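Local coordinates for myosin-I heavy chain (Dictyostelium discoideum, PDB 5EJY), which is an actin-based motor with ATPase activity, involved in the early steps of phagocytosis and in adhesion, and is represented here by a MyTH4-FERM unit of its tail, at residues His404-Cys409 with Asn437-Ala442; His316-Asp321 with Gln399-His404; Arg124-Ile129 with Ala147-Thr152. One frame throughout, in Å; residues are numbered along the deposited sequence.

Overall arrangement
The chain is a MyTH4-FERM unit, and the three contacts sample its two parts. Contact 3 joins two helices of the MyTH4 domain; contacts 1 and 2 lie within the FERM part, on the other side of the chain's centre, with the centre of contact 3 about 55 Å and 53 Å from theirs. Contacts 1 and 2 adjoin, their centres about 11 Å apart. They share His404, just beyond the end of helix 390-402: contact 2 packs the end of that helix on helix 304-322, and contact 1 sets the following turns against strand 435-440 of the next lobe. Ala407, in the turns of contact 1, packs its CB on contact 2, 3.9 Å from Leu318 CD2.

Contact 1. Residues His404-Cys409 with Asn437-Ala442; sequences HPLANC and NIYDPA
Apolar packing dominates where Tyr439 points its ring from strand 435-440 into the turns of 404-409. Leu406 supplies the main touch, a CH-pi contact: its CD2 methyl sits over the middle of one ring face, 3.6 Å from the Tyr439 centroid and only 9° off the normal. The other methyl, CD1, lies past the rim, 3.8 Å from Tyr439 CE2. Pro405 adds its CB at 3.6 Å from Tyr439 CE1; a compact ring suits this place, since its restricted phi favours the first corner of the type I turn from His404 to Ala407. With CG anti to the backbone N (chi1 175°), the tyrosine extends across the gap until its OH lies 3.5 Å from His404 CE1, a contact without a hydrogen bond.

Polar bonding serves the turn itself. Leu406 N donates to His404 ND1 at 3.0 Å, nearly straight at 169° and close to the imidazole plane, which fixes the ring's rotation. Ala407 N closes the turn on His404 O at 3.0 Å. A type II turn, Leu406 to Cys409, follows, and its central Asn408 adopts the positive phi that asparagine tolerates well. Beyond Tyr439, Asp440 OD1 accepts from Ala442 N in an Asx turn as the strand ends. The whole is a junction between the helical central FERM lobe and the antiparallel sheet that follows it.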
ATOM      1  N   HIS A 404      -1.924   9.381  29.617  1.00 36.41           N
ATOM      2  CA  HIS A 404      -0.713   9.987  29.056  1.00 39.05           C
ATOM      3  C   HIS A 404      -1.089  11.097  28.080  1.00 33.76           C
ATOM      4  O   HIS A 404      -2.077  10.968  27.361  1.00 32.03           O
ATOM      5  CB  HIS A 404       0.142   8.936  28.356  1.00 36.43           C
ATOM      6  CG  HIS A 404       1.525   9.407  28.035  1.00 33.45           C
ATOM      7  ND1 HIS A 404       1.800  10.228  26.961  1.00 35.01           N
ATOM      8  CD2 HIS A 404       2.708   9.186  28.656  1.00 34.33           C
ATOM      9  CE1 HIS A 404       3.097  10.484  26.931  1.00 36.11           C
ATOM     10  NE2 HIS A 404       3.670   9.859  27.945  1.00 34.64           N
ATOM     11  N   PRO A 405      -0.321  12.211  28.074  1.00 32.80           N
ATOM     12  CA  PRO A 405      -0.594  13.338  27.177  1.00 30.79           C
ATOM     13  C   PRO A 405      -0.794  12.934  25.711  1.00 26.27           C
ATOM     14  O   PRO A 405      -1.559  13.578  25.002  1.00 27.63           O
ATOM     15  CB  PRO A 405       0.676  14.200  27.304  1.00 31.72           C
ATOM     16  CG  PRO A 405       1.175  13.923  28.657  1.00 38.41           C
ATOM     17  CD  PRO A 405       0.839  12.475  28.946  1.00 32.94           C
ATOM     18  N   LEU A 406      -0.127  11.874  25.268  1.00 30.45           N
ATOM     19  CA  LEU A 406      -0.172  11.493  23.849  1.00 26.35           C
ATOM     20  C   LEU A 406      -1.285  10.499  23.507  1.00 30.30           C
ATOM     21  O   LEU A 406      -1.445  10.109  22.340  1.00 26.14           O
ATOM     22  CB  LEU A 406       1.182  10.930  23.406  1.00 22.44           C
ATOM     23  CG  LEU A 406       2.360  11.903  23.460  1.00 23.49           C
ATOM     24  CD1 LEU A 406       3.604  11.244  22.930  1.00 24.88           C
ATOM     25  CD2 LEU A 406       2.046  13.164  22.662  1.00 24.54           C
ATOM     26  N   ALA A 407      -2.049  10.081  24.510  1.00 28.03           N
ATOM     27  CA  ALA A 407      -3.189   9.198  24.260  1.00 29.91           C
ATOM     28  C   ALA A 407      -4.184   9.845  23.323  1.00 28.40           C
ATOM     29  O   ALA A 407      -4.485  11.024  23.448  1.00 28.74           O
ATOM     30  CB  ALA A 407      -3.879   8.810  25.574  1.00 33.84           C
ATOM     31  N   ASN A 408      -4.706   9.066  22.379  1.00 27.06           N
ATOM     32  CA  ASN A 408      -5.763   9.552  21.494  1.00 30.66           C
ATOM     33  C   ASN A 408      -5.318  10.661  20.537  1.00 27.22           C
ATOM     34  O   ASN A 408      -6.118  11.490  20.109  1.00 27.76           O
ATOM     35  CB  ASN A 408      -6.970   9.986  22.317  1.00 34.00           C
ATOM     36  CG  ASN A 408      -7.490   8.866  23.198  1.00 41.85           C
ATOM     37  OD1 ASN A 408      -7.721   7.751  22.725  1.00 42.41           O
ATOM     38  ND2 ASN A 408      -7.643   9.142  24.487  1.00 42.36           N
ATOM     39  N   CYS A 409      -4.037  10.646  20.188  1.00 25.42           N
ATOM     40  CA  CYS A 409      -3.477  11.601  19.235  1.00 22.55           C
ATOM     41  C   CYS A 409      -2.776  10.877  18.093  1.00 23.46           C
ATOM     42  O   CYS A 409      -2.138   9.853  18.314  1.00 22.76           O
ATOM     43  CB  CYS A 409      -2.423  12.479  19.924  1.00 30.27           C
ATOM     44  SG  CYS A 409      -3.063  13.599  21.183  1.00 31.67           S
ATOM     45  N   ASN A 437      -1.011  19.857  17.987  1.00 26.68           N
ATOM     46  CA  ASN A 437      -0.325  20.117  19.238  1.00 31.63           C
ATOM     47  C   ASN A 437       1.179  19.887  19.189  1.00 32.60           C
ATOM     48  O   ASN A 437       1.659  18.824  18.798  1.00 26.34           O
ATOM     49  CB  ASN A 437      -0.976  19.301  20.354  1.00 31.60           C
ATOM     50  CG  ASN A 437      -2.475  19.514  20.409  1.00 37.90           C
ATOM     51  OD1 ASN A 437      -2.935  20.607  20.732  1.00 38.47           O
ATOM     52  ND2 ASN A 437      -3.247  18.481  20.064  1.00 34.09           N
ATOM     53  N   ILE A 438       1.927  20.907  19.578  1.00 30.28           N
ATOM     54  CA  ILE A 438       3.366  20.788  19.671  1.00 27.77           C
ATOM     55  C   ILE A 438       3.696  20.271  21.055  1.00 30.69           C
ATOM     56  O   ILE A 438       3.350  20.895  22.067  1.00 30.88           O
ATOM     57  CB  ILE A 438       4.065  22.156  19.433  1.00 27.34           C
ATOM     58  CG1 ILE A 438       3.712  22.689  18.037  1.00 30.08           C
ATOM     59  CG2 ILE A 438       5.566  22.005  19.585  1.00 24.40           C
ATOM     60  CD1 ILE A 438       4.084  24.171  17.792  1.00 28.36           C
ATOM     61  N   TYR A 439       4.391  19.141  21.090  1.00 25.23           N
ATOM     62  CA  TYR A 439       4.645  18.426  22.320  1.00 27.62           C
ATOM     63  C   TYR A 439       6.133  18.189  22.467  1.00 26.93           C
ATOM     64  O   TYR A 439       6.824  17.881  21.495  1.00 26.90           O
ATOM     65  CB  TYR A 439       3.902  17.093  22.279  1.00 25.57           C
ATOM     66  CG  TYR A 439       4.148  16.165  23.438  1.00 28.54           C
ATOM     67  CD1 TYR A 439       3.418  16.285  24.612  1.00 33.11           C
ATOM     68  CD2 TYR A 439       5.078  15.139  23.346  1.00 27.64           C
ATOM     69  CE1 TYR A 439       3.618  15.425  25.669  1.00 30.30           C
ATOM     70  CE2 TYR A 439       5.282  14.270  24.393  1.00 28.93           C
ATOM     71  CZ  TYR A 439       4.549  14.417  25.555  1.00 31.75           C
ATOM     72  OH  TYR A 439       4.750  13.558  26.613  1.00 32.83           O
ATOM     73  N   ASP A 440       6.637  18.346  23.684  1.00 27.36           N
ATOM     74  CA  ASP A 440       8.055  18.130  23.924  1.00 28.53           C
ATOM     75  C   ASP A 440       8.261  16.806  24.632  1.00 28.86           C
ATOM     76  O   ASP A 440       7.943  16.677  25.817  1.00 31.95           O
ATOM     77  CB  ASP A 440       8.637  19.263  24.774  1.00 26.22           C
ATOM     78  CG  ASP A 440      10.133  19.150  24.937  1.00 33.74           C
ATOM     79  OD1 ASP A 440      10.702  18.110  24.547  1.00 31.78           O
ATOM     80  OD2 ASP A 440      10.747  20.106  25.457  1.00 37.12           O
ATOM     81  N   PRO A 441       8.818  15.818  23.919  1.00 31.49           N
ATOM     82  CA  PRO A 441       8.984  14.477  24.493  1.00 35.35           C
ATOM     83  C   PRO A 441      10.043  14.447  25.599  1.00 38.61           C
ATOM     84  O   PRO A 441      10.058  13.522  26.408  1.00 39.32           O
ATOM     85  CB  PRO A 441       9.411  13.628  23.284  1.00 34.78           C
ATOM     86  CG  PRO A 441      10.023  14.594  22.337  1.00 35.27           C
ATOM     87  CD  PRO A 441       9.279  15.889  22.520  1.00 32.02           C
ATOM     88  N   ALA A 442      10.903  15.463  25.646  1.00 38.12           N
ATOM     89  CA  ALA A 442      11.948  15.531  26.668  1.00 37.05           C
ATOM     90  C   ALA A 442      11.387  15.882  28.041  1.00 35.68           C
ATOM     91  O   ALA A 442      11.933  15.465  29.059  1.00 42.83           O
ATOM     92  CB  ALA A 442      13.034  16.531  26.269  1.00 36.37           C
TER

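Contact 2. Residues His316-Asp321 with Gln399-His404; sequences HQLFND and QLLEKH
Helix 304-322 and the last turn of helix 390-402 come close at Phe319 and Leu401, whose CA atoms are 6.9 Å apart, and no hydrogen bond crosses between the segments. Leu401 enters from its side with CB directed at the other helix. Its CD2 methyl presses on the backbone, 4.0 Å from Phe319 CA, and lies 4.3 Å from Phe319 CB, while the phenyl ring meets that methyl obliquely. Leu318 answers in the reverse direction. Its CG is anti to the backbone N (chi1 180°), and CD2 reaches the carbonyl end of the opposing helix, 3.6 Å from Leu401 O and 4.1 Å from Leu401 CB. Each leucine thus lays a methyl against backbone atoms of the other segment, a task for which a short branched hydrocarbon is well suited in this buried, apolar setting. Leu401 O has its own polar partner, since His404 N donates to it at 3.2 Å as the chain turns out of the helix. Both helices belong to the all-helical central lobe of the FERM domain. Helix 331-346 flanks them, touching Phe319 through Lys341 and Leu400 through Ile337 and Leu340, while Leu322, a turn beyond Leu318, extends the packing against Leu401 along helix 304-322.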
ATOM      1  N   HIS A 316      -2.200  -1.500  22.334  1.00 23.05           N
ATOM      2  CA  HIS A 316      -0.914  -2.096  21.970  1.00 26.96           C
ATOM      3  C   HIS A 316      -0.044  -1.087  21.237  1.00 26.32           C
ATOM      4  O   HIS A 316       1.166  -1.019  21.452  1.00 26.38           O
ATOM      5  CB  HIS A 316      -1.108  -3.327  21.079  1.00 29.71           C
ATOM      6  CG  HIS A 316      -1.767  -4.475  21.774  1.00 36.09           C
ATOM      7  ND1 HIS A 316      -3.105  -4.765  21.626  1.00 41.49           N
ATOM      8  CD2 HIS A 316      -1.272  -5.403  22.624  1.00 42.00           C
ATOM      9  CE1 HIS A 316      -3.407  -5.825  22.352  1.00 43.38           C
ATOM     10  NE2 HIS A 316      -2.311  -6.234  22.964  1.00 47.42           N
ATOM     11  N   GLN A 317      -0.674  -0.330  20.346  1.00 24.12           N
ATOM     12  CA  GLN A 317       0.014   0.702  19.564  1.00 25.11           C
ATOM     13  C   GLN A 317       0.569   1.810  20.459  1.00 24.01           C
ATOM     14  O   GLN A 317       1.730   2.186  20.341  1.00 24.70           O
ATOM     15  CB  GLN A 317      -0.961   1.293  18.547  1.00 22.15           C
ATOM     16  CG  GLN A 317      -0.527   2.588  17.885  1.00 25.46           C
ATOM     17  CD  GLN A 317      -1.543   3.056  16.854  1.00 23.20           C
ATOM     18  OE1 GLN A 317      -2.219   2.237  16.236  1.00 21.31           O
ATOM     19  NE2 GLN A 317      -1.680   4.368  16.691  1.00 22.43           N
ATOM     20  N   LEU A 318      -0.277   2.338  21.333  1.00 23.05           N
ATOM     21  CA  LEU A 318       0.130   3.405  22.249  1.00 24.76           C
ATOM     22  C   LEU A 318       1.234   2.954  23.196  1.00 29.93           C
ATOM     23  O   LEU A 318       2.204   3.679  23.419  1.00 26.90           O
ATOM     24  CB  LEU A 318      -1.074   3.901  23.038  1.00 24.75           C
ATOM     25  CG  LEU A 318      -0.836   5.024  24.054  1.00 30.26           C
ATOM     26  CD1 LEU A 318      -0.143   6.232  23.416  1.00 25.81           C
ATOM     27  CD2 LEU A 318      -2.176   5.416  24.633  1.00 27.32           C
ATOM     28  N   PHE A 319       1.086   1.759  23.760  1.00 25.92           N
ATOM     29  CA  PHE A 319       2.117   1.187  24.614  1.00 29.24           C
ATOM     30  C   PHE A 319       3.445   1.173  23.877  1.00 29.76           C
ATOM     31  O   PHE A 319       4.467   1.610  24.407  1.00 28.59           O
ATOM     32  CB  PHE A 319       1.737  -0.243  25.008  1.00 25.90           C
ATOM     33  CG  PHE A 319       2.743  -0.923  25.900  1.00 29.99           C
ATOM     34  CD1 PHE A 319       2.501  -1.055  27.262  1.00 27.51           C
ATOM     35  CD2 PHE A 319       3.918  -1.443  25.377  1.00 29.55           C
ATOM     36  CE1 PHE A 319       3.414  -1.692  28.082  1.00 27.32           C
ATOM     37  CE2 PHE A 319       4.841  -2.076  26.189  1.00 34.31           C
ATOM     38  CZ  PHE A 319       4.590  -2.200  27.548  1.00 31.79           C
ATOM     39  N   ASN A 320       3.433   0.664  22.648  1.00 26.11           N
ATOM     40  CA  ASN A 320       4.655   0.601  21.854  1.00 28.73           C
ATOM     41  C   ASN A 320       5.217   1.980  21.520  1.00 29.14           C
ATOM     42  O   ASN A 320       6.432   2.172  21.519  1.00 28.97           O
ATOM     43  CB  ASN A 320       4.437  -0.206  20.576  1.00 32.56           C
ATOM     44  CG  ASN A 320       4.186  -1.671  20.861  1.00 43.86           C
ATOM     45  OD1 ASN A 320       4.657  -2.203  21.869  1.00 39.99           O
ATOM     46  ND2 ASN A 320       3.443  -2.333  19.976  1.00 46.14           N
ATOM     47  N   ASP A 321       4.343   2.939  21.244  1.00 24.59           N
ATOM     48  CA  ASP A 321       4.815   4.284  20.967  1.00 26.03           C
ATOM     49  C   ASP A 321       5.444   4.906  22.226  1.00 28.78           C
ATOM     50  O   ASP A 321       6.418   5.640  22.135  1.00 27.35           O
ATOM     51  CB  ASP A 321       3.694   5.174  20.435  1.00 24.33           C
ATOM     52  CG  ASP A 321       3.346   4.878  18.976  1.00 23.66           C
ATOM     53  OD1 ASP A 321       4.177   4.282  18.265  1.00 31.19           O
ATOM     54  OD2 ASP A 321       2.248   5.258  18.543  1.00 26.79           O
ATOM     55  N   GLN A 399      -5.360   2.394  32.339  1.00 39.64           N
ATOM     56  CA  GLN A 399      -5.544   3.695  32.965  1.00 39.64           C
ATOM     57  C   GLN A 399      -4.317   4.576  32.753  1.00 34.98           C
ATOM     58  O   GLN A 399      -4.442   5.733  32.374  1.00 39.47           O
ATOM     59  CB  GLN A 399      -5.823   3.541  34.464  1.00 41.66           C
ATOM     60  N   LEU A 400      -3.135   4.024  33.006  1.00 35.73           N
ATOM     61  CA  LEU A 400      -1.889   4.767  32.840  1.00 33.02           C
ATOM     62  C   LEU A 400      -1.682   5.193  31.390  1.00 39.22           C
ATOM     63  O   LEU A 400      -1.159   6.280  31.111  1.00 33.98           O
ATOM     64  CB  LEU A 400      -0.709   3.914  33.304  1.00 35.12           C
ATOM     65  CG  LEU A 400      -0.556   3.761  34.818  1.00 37.21           C
ATOM     66  CD1 LEU A 400       0.507   2.733  35.163  1.00 30.32           C
ATOM     67  CD2 LEU A 400      -0.220   5.120  35.444  1.00 39.91           C
ATOM     68  N   LEU A 401      -2.078   4.319  30.469  1.00 31.70           N
ATOM     69  CA  LEU A 401      -1.976   4.612  29.042  1.00 36.20           C
ATOM     70  C   LEU A 401      -2.941   5.724  28.667  1.00 33.22           C
ATOM     71  O   LEU A 401      -2.565   6.686  27.995  1.00 34.25           O
ATOM     72  CB  LEU A 401      -2.258   3.351  28.199  1.00 29.44           C
ATOM     73  CG  LEU A 401      -1.228   2.220  28.251  1.00 27.00           C
ATOM     74  CD1 LEU A 401      -1.704   1.016  27.433  1.00 30.28           C
ATOM     75  CD2 LEU A 401       0.130   2.689  27.742  1.00 29.22           C
ATOM     76  N   GLU A 402      -4.186   5.599  29.113  1.00 32.20           N
ATOM     77  CA  GLU A 402      -5.236   6.536  28.722  1.00 34.44           C
ATOM     78  C   GLU A 402      -5.018   7.959  29.248  1.00 39.64           C
ATOM     79  O   GLU A 402      -5.575   8.914  28.706  1.00 33.73           O
ATOM     80  CB  GLU A 402      -6.614   6.030  29.165  1.00 40.16           C
ATOM     81  CG  GLU A 402      -7.167   4.900  28.314  1.00 46.90           C
ATOM     82  CD  GLU A 402      -7.428   5.325  26.879  1.00 50.96           C
ATOM     83  OE1 GLU A 402      -7.439   6.545  26.615  1.00 51.50           O
ATOM     84  OE2 GLU A 402      -7.624   4.443  26.015  1.00 57.17           O
ATOM     85  N   LYS A 403      -4.219   8.096  30.301  1.00 37.85           N
ATOM     86  CA  LYS A 403      -3.997   9.411  30.908  1.00 44.28           C
ATOM     87  C   LYS A 403      -2.701  10.075  30.445  1.00 41.33           C
ATOM     88  O   LYS A 403      -2.405  11.207  30.843  1.00 41.25           O
ATOM     89  CB  LYS A 403      -4.021   9.321  32.440  1.00 43.69           C
ATOM     90  CG  LYS A 403      -5.374   8.932  33.024  1.00 49.23           C
ATOM     91  CD  LYS A 403      -6.464   9.924  32.639  1.00 48.99           C
ATOM     92  CE  LYS A 403      -7.798   9.568  33.287  1.00 51.58           C
ATOM     93  N   HIS A 404      -1.924   9.381  29.617  1.00 36.41           N
ATOM     94  CA  HIS A 404      -0.713   9.987  29.056  1.00 39.05           C
ATOM     95  C   HIS A 404      -1.089  11.097  28.080  1.00 33.76           C
ATOM     96  O   HIS A 404      -2.077  10.968  27.361  1.00 32.03           O
ATOM     97  CB  HIS A 404       0.142   8.936  28.356  1.00 36.43           C
ATOM     98  CG  HIS A 404       1.525   9.407  28.035  1.00 33.45           C
ATOM     99  ND1 HIS A 404       1.800  10.228  26.961  1.00 35.01           N
ATOM    100  CD2 HIS A 404       2.708   9.186  28.656  1.00 34.33           C
ATOM    101  CE1 HIS A 404       3.097  10.484  26.931  1.00 36.11           C
ATOM    102  NE2 HIS A 404       3.670   9.859  27.945  1.00 34.64           N
TER

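Contact 3. Residues Arg124-Ile129 with Ala147-Thr152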
ATOM      1  N   ARG A 124      -0.135 -18.106 -23.715  1.00 34.75           N
ATOM      2  CA  ARG A 124       0.904 -17.141 -23.358  1.00 31.07           C
ATOM      3  C   ARG A 124       0.532 -15.706 -23.720  1.00 31.44           C
ATOM      4  O   ARG A 124       0.795 -14.775 -22.944  1.00 28.18           O
ATOM      5  CB  ARG A 124       2.230 -17.509 -24.023  1.00 31.93           C
ATOM      6  CG  ARG A 124       2.921 -18.690 -23.371  1.00 40.36           C
ATOM      7  CD  ARG A 124       3.334 -18.337 -21.954  1.00 40.30           C
ATOM      8  NE  ARG A 124       3.872 -19.487 -21.238  1.00 45.97           N
ATOM      9  CZ  ARG A 124       5.051 -20.039 -21.504  1.00 51.74           C
ATOM     10  NH1 ARG A 124       5.807 -19.545 -22.477  1.00 50.62           N
ATOM     11  NH2 ARG A 124       5.472 -21.087 -20.804  1.00 55.92           N
ATOM     12  N   VAL A 125      -0.051 -15.512 -24.900  1.00 26.92           N
ATOM     13  CA  VAL A 125      -0.438 -14.165 -25.306  1.00 27.85           C
ATOM     14  C   VAL A 125      -1.524 -13.642 -24.374  1.00 29.35           C
ATOM     15  O   VAL A 125      -1.510 -12.477 -24.006  1.00 23.90           O
ATOM     16  CB  VAL A 125      -0.956 -14.072 -26.762  1.00 34.43           C
ATOM     17  CG1 VAL A 125      -1.289 -12.612 -27.100  1.00 30.27           C
ATOM     18  CG2 VAL A 125       0.070 -14.607 -27.735  1.00 31.60           C
ATOM     19  N   TRP A 126      -2.457 -14.505 -23.981  1.00 25.92           N
ATOM     20  CA  TRP A 126      -3.537 -14.063 -23.097  1.00 26.53           C
ATOM     21  C   TRP A 126      -3.051 -13.759 -21.666  1.00 27.09           C
ATOM     22  O   TRP A 126      -3.602 -12.884 -20.990  1.00 23.23           O
ATOM     23  CB  TRP A 126      -4.729 -15.030 -23.135  1.00 24.91           C
ATOM     24  CG  TRP A 126      -5.626 -14.731 -24.304  1.00 25.77           C
ATOM     25  CD1 TRP A 126      -5.638 -15.357 -25.529  1.00 25.97           C
ATOM     26  CD2 TRP A 126      -6.601 -13.688 -24.380  1.00 24.41           C
ATOM     27  NE1 TRP A 126      -6.576 -14.775 -26.344  1.00 22.32           N
ATOM     28  CE2 TRP A 126      -7.182 -13.748 -25.666  1.00 24.90           C
ATOM     29  CE3 TRP A 126      -7.046 -12.711 -23.480  1.00 24.27           C
ATOM     30  CZ2 TRP A 126      -8.189 -12.873 -26.070  1.00 28.84           C
ATOM     31  CZ3 TRP A 126      -8.037 -11.841 -23.881  1.00 22.26           C
ATOM     32  CH2 TRP A 126      -8.606 -11.928 -25.166  1.00 25.32           C
ATOM     33  N   GLU A 127      -2.006 -14.454 -21.228  1.00 25.84           N
ATOM     34  CA  GLU A 127      -1.305 -14.079 -19.998  1.00 24.55           C
ATOM     35  C   GLU A 127      -0.707 -12.669 -20.107  1.00 25.10           C
ATOM     36  O   GLU A 127      -0.807 -11.881 -19.167  1.00 23.00           O
ATOM     37  CB  GLU A 127      -0.205 -15.081 -19.668  1.00 27.07           C
ATOM     38  CG  GLU A 127      -0.734 -16.452 -19.193  1.00 29.02           C
ATOM     39  CD  GLU A 127       0.351 -17.514 -19.123  1.00 30.95           C
ATOM     40  OE1 GLU A 127       1.502 -17.213 -19.497  1.00 30.81           O
ATOM     41  OE2 GLU A 127       0.051 -18.656 -18.705  1.00 33.74           O
ATOM     42  N   LEU A 128      -0.068 -12.377 -21.243  1.00 22.65           N
ATOM     43  CA  LEU A 128       0.450 -11.039 -21.525  1.00 26.33           C
ATOM     44  C   LEU A 128      -0.645  -9.991 -21.531  1.00 23.90           C
ATOM     45  O   LEU A 128      -0.466  -8.896 -21.002  1.00 23.73           O
ATOM     46  CB  LEU A 128       1.167 -11.004 -22.874  1.00 23.34           C
ATOM     47  CG  LEU A 128       2.484 -11.772 -22.954  1.00 27.24           C
ATOM     48  CD1 LEU A 128       3.051 -11.738 -24.380  1.00 27.64           C
ATOM     49  CD2 LEU A 128       3.492 -11.191 -21.954  1.00 28.77           C
ATOM     50  N   ILE A 129      -1.770 -10.314 -22.162  1.00 20.66           N
ATOM     51  CA  ILE A 129      -2.909  -9.410 -22.176  1.00 22.79           C
ATOM     52  C   ILE A 129      -3.328  -9.089 -20.739  1.00 22.82           C
ATOM     53  O   ILE A 129      -3.578  -7.933 -20.385  1.00 21.17           O
ATOM     54  CB  ILE A 129      -4.083 -10.024 -22.998  1.00 23.59           C
ATOM     55  CG1 ILE A 129      -3.834  -9.819 -24.498  1.00 22.55           C
ATOM     56  CG2 ILE A 129      -5.402  -9.389 -22.633  1.00 21.24           C
ATOM     57  CD1 ILE A 129      -4.761 -10.706 -25.418  1.00 22.37           C
ATOM     58  N   ALA A 147     -12.050  -3.609 -25.720  1.00 25.81           N
ATOM     59  CA  ALA A 147     -13.106  -4.150 -24.870  1.00 26.30           C
ATOM     60  C   ALA A 147     -14.040  -5.065 -25.665  1.00 28.38           C
ATOM     61  O   ALA A 147     -14.508  -6.089 -25.162  1.00 24.72           O
ATOM     62  CB  ALA A 147     -13.888  -3.019 -24.224  1.00 29.21           C
ATOM     63  N   ALA A 148     -14.319  -4.692 -26.910  1.00 26.61           N
ATOM     64  CA  ALA A 148     -15.165  -5.544 -27.757  1.00 27.60           C
ATOM     65  C   ALA A 148     -14.472  -6.879 -27.986  1.00 28.02           C
ATOM     66  O   ALA A 148     -15.090  -7.954 -27.959  1.00 31.33           O
ATOM     67  CB  ALA A 148     -15.466  -4.844 -29.082  1.00 28.70           C
ATOM     68  N   TYR A 149     -13.166  -6.814 -28.189  1.00 24.30           N
ATOM     69  CA  TYR A 149     -12.375  -8.009 -28.422  1.00 25.23           C
ATOM     70  C   TYR A 149     -12.420  -8.954 -27.215  1.00 29.02           C
ATOM     71  O   TYR A 149     -12.548 -10.170 -27.374  1.00 27.48           O
ATOM     72  CB  TYR A 149     -10.934  -7.617 -28.758  1.00 29.00           C
ATOM     73  CG  TYR A 149     -10.060  -8.788 -29.116  1.00 27.63           C
ATOM     74  CD1 TYR A 149     -10.265  -9.490 -30.300  1.00 35.17           C
ATOM     75  CD2 TYR A 149      -9.029  -9.188 -28.287  1.00 23.85           C
ATOM     76  CE1 TYR A 149      -9.466 -10.559 -30.642  1.00 34.52           C
ATOM     77  CE2 TYR A 149      -8.221 -10.254 -28.612  1.00 22.33           C
ATOM     78  CZ  TYR A 149      -8.451 -10.941 -29.801  1.00 32.39           C
ATOM     79  OH  TYR A 149      -7.670 -12.009 -30.147  1.00 29.75           O
ATOM     80  N   LEU A 150     -12.318  -8.386 -26.012  1.00 27.01           N
ATOM     81  CA  LEU A 150     -12.396  -9.170 -24.778  1.00 25.52           C
ATOM     82  C   LEU A 150     -13.754  -9.869 -24.645  1.00 25.23           C
ATOM     83  O   LEU A 150     -13.828 -11.054 -24.378  1.00 24.72           O
ATOM     84  CB  LEU A 150     -12.183  -8.262 -23.553  1.00 23.36           C
ATOM     85  CG  LEU A 150     -10.765  -7.736 -23.309  1.00 24.62           C
ATOM     86  CD1 LEU A 150     -10.732  -6.840 -22.073  1.00 23.62           C
ATOM     87  CD2 LEU A 150      -9.812  -8.901 -23.148  1.00 27.33           C
ATOM     88  N   LYS A 151     -14.824  -9.104 -24.786  1.00 27.49           N
ATOM     89  CA  LYS A 151     -16.156  -9.645 -24.547  1.00 31.79           C
ATOM     90  C   LYS A 151     -16.491 -10.715 -25.581  1.00 33.64           C
ATOM     91  O   LYS A 151     -17.043 -11.770 -25.246  1.00 36.23           O
ATOM     92  CB  LYS A 151     -17.199  -8.527 -24.547  1.00 30.54           C
ATOM     93  CG  LYS A 151     -16.946  -7.467 -23.501  1.00 40.00           C
ATOM     94  CD  LYS A 151     -18.173  -6.616 -23.225  1.00 42.55           C
ATOM     95  CE  LYS A 151     -19.149  -7.338 -22.303  1.00 47.73           C
ATOM     96  NZ  LYS A 151     -20.293  -6.450 -21.932  1.00 51.32           N
ATOM     97  N   THR A 152     -16.143 -10.458 -26.836  1.00 31.89           N
ATOM     98  CA  THR A 152     -16.336 -11.473 -27.872  1.00 35.50           C
ATOM     99  C   THR A 152     -15.605 -12.748 -27.485  1.00 39.27           C
ATOM    100  O   THR A 152     -16.123 -13.860 -27.638  1.00 35.98           O
ATOM    101  CB  THR A 152     -15.829 -10.999 -29.245  1.00 36.93           C
ATOM    102  OG1 THR A 152     -16.598  -9.868 -29.672  1.00 39.86           O
ATOM    103  CG2 THR A 152     -15.959 -12.116 -30.275  1.00 39.12           C
TER
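Trp126 spans most of the gap to Tyr149 and Leu150, and its indole can be traced outward from helix 119-133. From CB the ring extends toward helix 143-155. One indole face carries CD1 of Ile129, one turn further along the same helix, 3.5 Å above the plane and displaced toward the rim. The contacts across the gap come at the far, six-membered end. CZ3 meets Leu150 CD2 at 3.5 Å, the methyl standing at the ring edge. CH2 lies between the two partners, close to both, and CZ2 is 3.6 Å from Tyr149 CE2. The planes of Trp126 and Tyr149 are almost parallel, at 8°, but strongly displaced, so the rings meet at their margins without forming a full stack. A long, flat tryptophan suits the wide separation: the axes of segments 124-129 and 147-152 come no nearer than 13.7 Å, with 130° between their directions. Ile129 CG2 and Leu150 CD2 meet only loosely, at 4.5 Å. Tyr149 keeps its hydroxyl satisfied by a hydrogen bond to Ser113, in the loop after helix 102-112. Within the helical MyTH4 domain, helix 161-180 packs on helix 119-133, with Val163 and Ala167 against Trp126 and Ser170 against Ile129, while Leu109 of helix 102-112 also packs on Ile129.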